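Local structure of glycosyl hydrolase family 62 protein (Coprinopsis cinerea, 5B6T) at residues 5-10 with 249-254; 83-88 with 96-101; 158-163 with 192-197. The protein hydrolyses terminal alpha-L-arabinofuranosyl linkages, probably releasing arabinose side groups from the arabinoxylan of plant cell walls. All coordinates share one frame; numbering follows the deposited sequence.

Contact 1: 5-10 with 249-254; sequences FRWSSS and ANNVAF
The indole of W7 carries the amide of N251 at its edge: OD1 of N251 lies in the ring plane, 3.8 Å from W7 CD1, and the two planes are nearly perpendicular (82°). F246 meets the indole edge-to-face. The ring of F254 has S10 O near its plane at the edge, while S9 CB approaches obliquely, 3.6 Å from F254 CD2. These groups border a parallel strand pair, 7-9 beside 252-254, in a blade of the five-bladed beta-propeller of family 62. Here the N-terminal strand slots between 252-254 and the C-terminal strand 305-311, as in velcro closures of propellers. W7, V252, S9 and F254 share one face, with V252 CG1 against S9 CB. The pairing runs through N251 O, W7 O and A253 O, ending with S9 N to A253 O (2.7 Å). N251 extends it: its CG sits between the backbone N and carbonyl carbon (chi1 75°), which carries ND2 back to F5. Loss of the amide, as with an alanine here, is likely to leave F5 O without this donor and to open a gap beside the indole. ND2 of N251 also reaches F246 O, and it meets F5 O at 2.9 Å from above the carbonyl plane.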
# COMPACT_ATOMS: atom_id res chain seq x y z
N PHE A 5 -9.71 15.71 -6.71
CA PHE A 5 -9.32 15.67 -5.31
C PHE A 5 -8.48 16.85 -4.90
O PHE A 5 -7.68 17.35 -5.66
CB PHE A 5 -8.57 14.36 -5.02
CG PHE A 5 -9.41 13.17 -5.26
CD1 PHE A 5 -10.23 12.68 -4.25
CD2 PHE A 5 -9.52 12.62 -6.53
CE1 PHE A 5 -11.08 11.61 -4.51
CE2 PHE A 5 -10.37 11.57 -6.77
CZ PHE A 5 -11.13 11.06 -5.76
N ARG A 6 -8.67 17.28 -3.66
CA ARG A 6 -7.79 18.22 -3.00
C ARG A 6 -7.51 17.73 -1.60
O ARG A 6 -8.38 17.16 -0.93
CB ARG A 6 -8.38 19.63 -2.99
CG ARG A 6 -8.25 20.23 -4.39
CD ARG A 6 -8.44 21.73 -4.42
NE ARG A 6 -7.59 22.40 -3.44
CZ ARG A 6 -6.29 22.66 -3.54
NH1 ARG A 6 -5.57 22.34 -4.61
NH2 ARG A 6 -5.71 23.29 -2.53
N TRP A 7 -6.29 17.98 -1.14
CA TRP A 7 -5.82 17.45 0.15
C TRP A 7 -5.09 18.51 0.95
O TRP A 7 -4.50 19.46 0.39
CB TRP A 7 -4.81 16.30 -0.04
CG TRP A 7 -5.24 15.23 -0.97
CD1 TRP A 7 -4.98 15.18 -2.31
CD2 TRP A 7 -5.99 14.05 -0.65
NE1 TRP A 7 -5.53 14.04 -2.83
CE2 TRP A 7 -6.15 13.32 -1.84
CE3 TRP A 7 -6.55 13.54 0.53
CZ2 TRP A 7 -6.85 12.11 -1.89
CZ3 TRP A 7 -7.22 12.33 0.50
CH2 TRP A 7 -7.36 11.62 -0.72
N SER A 8 -5.05 18.27 2.26
CA SER A 8 -4.17 18.97 3.19
C SER A 8 -3.27 17.93 3.85
O SER A 8 -3.77 16.95 4.42
CB SER A 8 -4.97 19.72 4.26
OG SER A 8 -4.08 20.31 5.20
N SER A 9 -1.97 18.15 3.77
CA SER A 9 -0.99 17.24 4.33
C SER A 9 -0.47 17.69 5.67
O SER A 9 -0.16 18.87 5.88
CB SER A 9 0.20 17.06 3.40
OG SER A 9 1.12 16.09 3.95
N SER A 10 -0.34 16.72 6.56
CA SER A 10 0.47 16.88 7.76
C SER A 10 1.93 17.05 7.42
O SER A 10 2.34 16.87 6.27
CB SER A 10 0.35 15.63 8.63
OG SER A 10 1.05 14.53 8.05
N ALA A 249 1.86 16.69 -5.95
CA ALA A 249 2.21 17.98 -5.35
C ALA A 249 1.22 19.09 -5.72
O ALA A 249 0.99 19.99 -4.89
CB ALA A 249 3.62 18.39 -5.76
N ASN A 250 0.64 19.04 -6.92
CA ASN A 250 -0.24 20.12 -7.36
C ASN A 250 -1.67 20.06 -6.86
O ASN A 250 -2.47 20.94 -7.19
CB ASN A 250 -0.22 20.31 -8.89
CG ASN A 250 -0.78 19.11 -9.64
OD1 ASN A 250 -0.57 18.00 -9.22
ND2 ASN A 250 -1.48 19.33 -10.75
N ASN A 251 -2.02 19.05 -6.08
CA ASN A 251 -3.30 19.10 -5.36
C ASN A 251 -3.19 18.83 -3.87
O ASN A 251 -4.19 18.47 -3.22
CB ASN A 251 -4.39 18.22 -6.02
CG ASN A 251 -4.20 16.73 -5.78
OD1 ASN A 251 -3.12 16.29 -5.41
ND2 ASN A 251 -5.23 15.95 -6.08
N VAL A 252 -1.99 18.99 -3.34
CA VAL A 252 -1.72 18.81 -1.92
C VAL A 252 -1.23 20.10 -1.30
O VAL A 252 -0.15 20.60 -1.63
CB VAL A 252 -0.67 17.70 -1.71
CG1 VAL A 252 -0.20 17.65 -0.26
CG2 VAL A 252 -1.22 16.35 -2.17
N ALA A 253 -2.10 20.67 -0.46
CA ALA A 253 -1.76 21.77 0.42
C ALA A 253 -1.08 21.21 1.65
O ALA A 253 -1.28 20.03 1.98
CB ALA A 253 -3.03 22.52 0.83
N PHE A 254 -0.33 22.07 2.33
CA PHE A 254 0.21 21.75 3.65
C PHE A 254 -0.24 22.84 4.62
O PHE A 254 -0.19 24.03 4.27
CB PHE A 254 1.74 21.73 3.61
CG PHE A 254 2.33 20.68 2.71
CD1 PHE A 254 2.41 20.88 1.34
CD2 PHE A 254 2.83 19.49 3.22
CE1 PHE A 254 2.92 19.91 0.52
CE2 PHE A 254 3.37 18.55 2.39
CZ PHE A 254 3.40 18.74 1.04

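Contact 2: 83-88 with 96-101; sequences APQVFY and YLVYQN
F87 and Y96 pair across one end of an antiparallel beta-hairpin, with 82-89 the outermost strand of a four-stranded propeller blade and 94-100 next to it. Apolar packing is dense here. CB of Y96 sits over one face of the F87 ring, 3.7 Å above its plane and offset toward the rim, a CH-pi contact. The aromatic rings themselves are almost parallel (7°) but slid apart, so they barely overlap. With chi1 at 57° the F87 ring folds over toward the partner strand, and its CE2 touches V98 CG2 (3.8 Å). On the other sheet face, L97 CD1 reaches V86 CB (3.8 Å) and P84 CB. Four backbone bonds bind Q85 to V98 and F87 to Y96, V98 N to Q85 O being nearly straight (173°). The opposite end is less tightly packed and water-mediated, though still buried: a water 2.8 Å from both A83 O and Q100 OE1 bridges the strands, near the bound calcium ion. Q100 NE2 bonds a glycerol, probably from the crystallisation liquor, and Q100 OE1 also accepts from D143 N. Linking the A83 carbonyl to the Q100 amide through water, rather than by apolar contact, is consistent with a polar pocket beside the calcium.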
# COMPACT_ATOMS: atom_id res chain seq x y z
N ALA A 83 6.81 -4.04 1.88
CA ALA A 83 5.53 -3.53 1.36
C ALA A 83 4.33 -4.34 1.85
O ALA A 83 3.72 -5.13 1.11
CB ALA A 83 5.56 -3.37 -0.16
N PRO A 84 3.96 -4.12 3.11
CA PRO A 84 2.94 -4.94 3.73
C PRO A 84 1.50 -4.47 3.44
O PRO A 84 1.25 -3.29 3.14
CB PRO A 84 3.26 -4.78 5.21
CG PRO A 84 3.79 -3.39 5.33
CD PRO A 84 4.55 -3.15 4.06
N GLN A 85 0.55 -5.40 3.61
CA GLN A 85 -0.88 -5.11 3.59
C GLN A 85 -1.51 -5.94 4.68
O GLN A 85 -1.42 -7.16 4.62
CB GLN A 85 -1.53 -5.47 2.25
CG GLN A 85 -3.02 -5.13 2.24
CD GLN A 85 -3.80 -5.92 1.22
OE1 GLN A 85 -3.41 -6.99 0.79
NE2 GLN A 85 -4.96 -5.38 0.86
N VAL A 86 -2.14 -5.31 5.66
CA VAL A 86 -2.83 -6.02 6.73
C VAL A 86 -4.35 -6.00 6.55
O VAL A 86 -4.92 -4.98 6.19
CB VAL A 86 -2.46 -5.46 8.14
CG1 VAL A 86 -2.95 -4.03 8.36
CG2 VAL A 86 -2.99 -6.38 9.24
N PHE A 87 -5.00 -7.11 6.87
CA PHE A 87 -6.48 -7.17 6.85
C PHE A 87 -6.92 -8.39 7.64
O PHE A 87 -6.14 -9.32 7.85
CB PHE A 87 -7.09 -7.23 5.43
CG PHE A 87 -6.59 -8.37 4.59
CD1 PHE A 87 -7.27 -9.59 4.57
CD2 PHE A 87 -5.47 -8.23 3.77
CE1 PHE A 87 -6.80 -10.65 3.82
CE2 PHE A 87 -5.01 -9.30 3.02
CZ PHE A 87 -5.70 -10.49 3.01
N TYR A 88 -8.18 -8.39 8.05
CA TYR A 88 -8.74 -9.49 8.81
C TYR A 88 -9.53 -10.35 7.86
O TYR A 88 -10.50 -9.87 7.24
CB TYR A 88 -9.66 -8.93 9.91
CG TYR A 88 -10.28 -9.95 10.81
CD1 TYR A 88 -9.53 -10.64 11.76
CD2 TYR A 88 -11.64 -10.15 10.78
CE1 TYR A 88 -10.11 -11.55 12.62
CE2 TYR A 88 -12.23 -11.06 11.63
CZ TYR A 88 -11.47 -11.76 12.54
OH TYR A 88 -12.09 -12.63 13.43
N TYR A 96 -4.30 -11.42 8.22
CA TYR A 96 -3.26 -11.68 7.22
C TYR A 96 -2.40 -10.45 7.08
O TYR A 96 -2.92 -9.30 7.15
CB TYR A 96 -3.86 -12.06 5.85
CG TYR A 96 -4.25 -13.51 5.74
CD1 TYR A 96 -5.34 -14.00 6.42
CD2 TYR A 96 -3.51 -14.39 4.96
CE1 TYR A 96 -5.68 -15.36 6.35
CE2 TYR A 96 -3.83 -15.72 4.89
CZ TYR A 96 -4.91 -16.20 5.57
OH TYR A 96 -5.25 -17.55 5.50
N LEU A 97 -1.11 -10.69 6.85
CA LEU A 97 -0.14 -9.66 6.48
C LEU A 97 0.51 -10.15 5.18
O LEU A 97 1.20 -11.19 5.19
CB LEU A 97 0.92 -9.49 7.57
CG LEU A 97 1.82 -8.27 7.44
CD1 LEU A 97 1.04 -6.95 7.61
CD2 LEU A 97 3.00 -8.32 8.41
N VAL A 98 0.18 -9.46 4.10
CA VAL A 98 0.62 -9.76 2.76
C VAL A 98 1.81 -8.85 2.45
O VAL A 98 1.82 -7.68 2.85
CB VAL A 98 -0.54 -9.56 1.76
CG1 VAL A 98 -0.06 -9.57 0.32
CG2 VAL A 98 -1.58 -10.62 1.99
N TYR A 99 2.82 -9.39 1.79
CA TYR A 99 4.06 -8.65 1.48
C TYR A 99 4.85 -9.43 0.43
O TYR A 99 4.41 -10.52 -0.01
CB TYR A 99 4.91 -8.43 2.76
CG TYR A 99 5.15 -9.71 3.53
CD1 TYR A 99 4.28 -10.11 4.53
CD2 TYR A 99 6.28 -10.50 3.31
CE1 TYR A 99 4.46 -11.27 5.23
CE2 TYR A 99 6.49 -11.66 4.03
CZ TYR A 99 5.58 -12.04 5.01
OH TYR A 99 5.75 -13.22 5.72
N GLN A 100 6.00 -8.88 0.04
CA GLN A 100 6.86 -9.57 -0.93
C GLN A 100 8.15 -10.01 -0.25
O GLN A 100 8.66 -9.36 0.66
CB GLN A 100 7.19 -8.63 -2.10
CG GLN A 100 8.10 -7.47 -1.72
CD GLN A 100 7.74 -6.14 -2.33
OE1 GLN A 100 6.58 -5.83 -2.58
NE2 GLN A 100 8.73 -5.33 -2.58
N ASN A 101 8.66 -11.15 -0.70
CA ASN A 101 9.91 -11.69 -0.22
C ASN A 101 10.75 -12.23 -1.38
O ASN A 101 11.64 -13.05 -1.15
CB ASN A 101 9.66 -12.81 0.81
CG ASN A 101 9.07 -14.06 0.19
OD1 ASN A 101 8.52 -14.03 -0.92
ND2 ASN A 101 9.17 -15.16 0.93
O HOH W 1 4.13 -6.44 -1.29

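Contact 3: 158-163 with 192-197; sequences SDDNGH and RLFEAA
The turn 158-163 meets 192-197 without a clear direct hydrogen bond, its backbone approaching through the CA-H...O contacts of D160 CA to F194 O (3.4 Å) and G162 CA to L193 O (3.3 Å); both D160 and G162 have positive phi. A water that accepts from G162 N and lies in donating range of D159 OD1 and F194 O links the two segments. Among the side chains, the D160 carboxylate stacks on the F194 ring with the planes only 8° apart, OD1 lying 3.6 Å above the ring and toward its rim. CG of F194 stands anti to the backbone N (chi1 -167°), which lays the ring against the D160 carboxylate. F194 and E195 both face E213 in a classic beta bulge. The loop between strands 152-158 and 163-170 of one propeller blade here meets the start of strand 195-202 of the next. D159 braces the turn: its OD1 accepts from N161 N in an Asx turn, with H163 N arriving from the opposite face, while OD2 takes H163 ND1 on its syn lone pair. E195, close to the bound lead ion, is salt-bridged through OE2 to R221. E195 OE1 lies 2.7 Å from D160 OD1, and a water donates to both E195 OE1 and D160 OD2.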
# COMPACT_ATOMS: atom_id res chain seq x y z
N SER A 158 2.54 -5.73 -9.09
CA SER A 158 3.19 -4.92 -10.11
C SER A 158 4.56 -5.45 -10.49
O SER A 158 5.14 -6.26 -9.79
CB SER A 158 3.34 -3.49 -9.56
OG SER A 158 2.08 -2.92 -9.37
N ASP A 159 5.11 -4.97 -11.62
CA ASP A 159 6.44 -5.38 -12.01
C ASP A 159 7.43 -4.24 -12.21
O ASP A 159 8.52 -4.47 -12.73
CB ASP A 159 6.41 -6.29 -13.25
CG ASP A 159 5.79 -5.64 -14.46
OD1 ASP A 159 5.46 -4.43 -14.44
OD2 ASP A 159 5.71 -6.35 -15.50
N ASP A 160 7.08 -3.02 -11.83
CA ASP A 160 7.91 -1.84 -12.13
C ASP A 160 8.21 -1.73 -13.63
O ASP A 160 9.21 -1.13 -14.02
CB ASP A 160 9.24 -1.91 -11.36
CG ASP A 160 9.11 -1.56 -9.89
OD1 ASP A 160 8.05 -0.96 -9.51
OD2 ASP A 160 10.08 -1.86 -9.13
N ASN A 161 7.34 -2.31 -14.44
CA ASN A 161 7.51 -2.30 -15.90
C ASN A 161 6.22 -2.01 -16.62
O ASN A 161 6.09 -2.32 -17.80
CB ASN A 161 8.10 -3.61 -16.42
CG ASN A 161 8.79 -3.43 -17.77
OD1 ASN A 161 9.43 -2.41 -18.02
ND2 ASN A 161 8.65 -4.44 -18.65
N GLY A 162 5.28 -1.38 -15.92
CA GLY A 162 4.08 -0.93 -16.58
C GLY A 162 2.97 -1.94 -16.66
O GLY A 162 2.03 -1.72 -17.43
N HIS A 163 3.02 -3.02 -15.87
CA HIS A 163 1.92 -3.99 -15.84
C HIS A 163 1.39 -4.12 -14.44
O HIS A 163 2.16 -4.15 -13.49
CB HIS A 163 2.38 -5.37 -16.32
CG HIS A 163 3.08 -5.33 -17.63
ND1 HIS A 163 4.45 -5.41 -17.74
CD2 HIS A 163 2.61 -5.17 -18.89
CE1 HIS A 163 4.80 -5.25 -19.01
NE2 HIS A 163 3.69 -5.13 -19.73
N ARG A 192 4.12 5.62 -16.19
CA ARG A 192 2.71 5.97 -16.05
C ARG A 192 1.95 4.98 -15.16
O ARG A 192 0.89 5.32 -14.64
CB ARG A 192 2.03 6.04 -17.41
CG ARG A 192 2.51 7.15 -18.31
CD ARG A 192 1.98 8.49 -17.86
NE ARG A 192 0.55 8.63 -18.12
CZ ARG A 192 -0.21 9.70 -17.84
NH1 ARG A 192 0.29 10.79 -17.23
NH2 ARG A 192 -1.49 9.64 -18.16
N LEU A 193 2.49 3.78 -14.97
CA LEU A 193 1.80 2.73 -14.20
C LEU A 193 2.88 1.91 -13.51
O LEU A 193 3.19 0.77 -13.89
CB LEU A 193 0.93 1.90 -15.14
CG LEU A 193 -0.12 1.02 -14.46
CD1 LEU A 193 -1.29 1.85 -13.96
CD2 LEU A 193 -0.60 -0.08 -15.39
N PHE A 194 3.48 2.51 -12.50
CA PHE A 194 4.78 2.04 -12.02
C PHE A 194 4.70 0.99 -10.93
O PHE A 194 5.19 -0.12 -11.10
CB PHE A 194 5.67 3.21 -11.62
CG PHE A 194 7.10 2.81 -11.42
CD1 PHE A 194 7.86 2.34 -12.49
CD2 PHE A 194 7.70 2.91 -10.19
CE1 PHE A 194 9.18 1.95 -12.30
CE2 PHE A 194 9.02 2.54 -10.00
CZ PHE A 194 9.76 2.05 -11.05
N GLU A 195 4.10 1.31 -9.79
CA GLU A 195 3.99 0.31 -8.72
C GLU A 195 2.93 0.76 -7.71
O GLU A 195 2.19 1.72 -7.97
CB GLU A 195 5.35 0.12 -8.05
CG GLU A 195 5.92 1.38 -7.40
CD GLU A 195 7.38 1.30 -6.99
OE1 GLU A 195 8.06 0.28 -7.13
OE2 GLU A 195 7.92 2.31 -6.47
N ALA A 196 2.81 0.03 -6.61
CA ALA A 196 2.05 0.46 -5.43
C ALA A 196 0.57 0.66 -5.73
O ALA A 196 -0.01 1.70 -5.42
CB ALA A 196 2.66 1.71 -4.83
N ALA A 197 -0.06 -0.41 -6.18
CA ALA A 197 -1.52 -0.43 -6.31
C ALA A 197 -2.24 -0.42 -4.94
O ALA A 197 -1.75 -0.97 -3.96
CB ALA A 197 -1.98 -1.63 -7.11
O HOH W 2 0.83 -3.05 -6.93
O HOH W 3 4.40 -1.96 -13.01
O HOH W 4 10.36 -1.48 -6.41

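In the fold
Contacts 2 and 3 are buried, their centres about 9 Å and 13 Å from that of the chain; contact 1, at about 19 Å, is peripheral and only partly buried. Contacts 1 and 2 lie on opposite sides of that centre and both join strands within a blade, one parallel between distant parts of the sequence, the other antiparallel within a hairpin. Contact 3 instead ties separate blades and relies on CA-H...O approaches, a carboxylate-ring stack and waters. Contacts 2 and 3, about 7 Å apart at their nearest atoms, flank strand 142-148: A83 and E195 both touch D143. Calcium lies by contact 2 and lead by contact 3, whereas contact 1 pairs the N-terminal strand 7-9 with 252-254, beside 305-311.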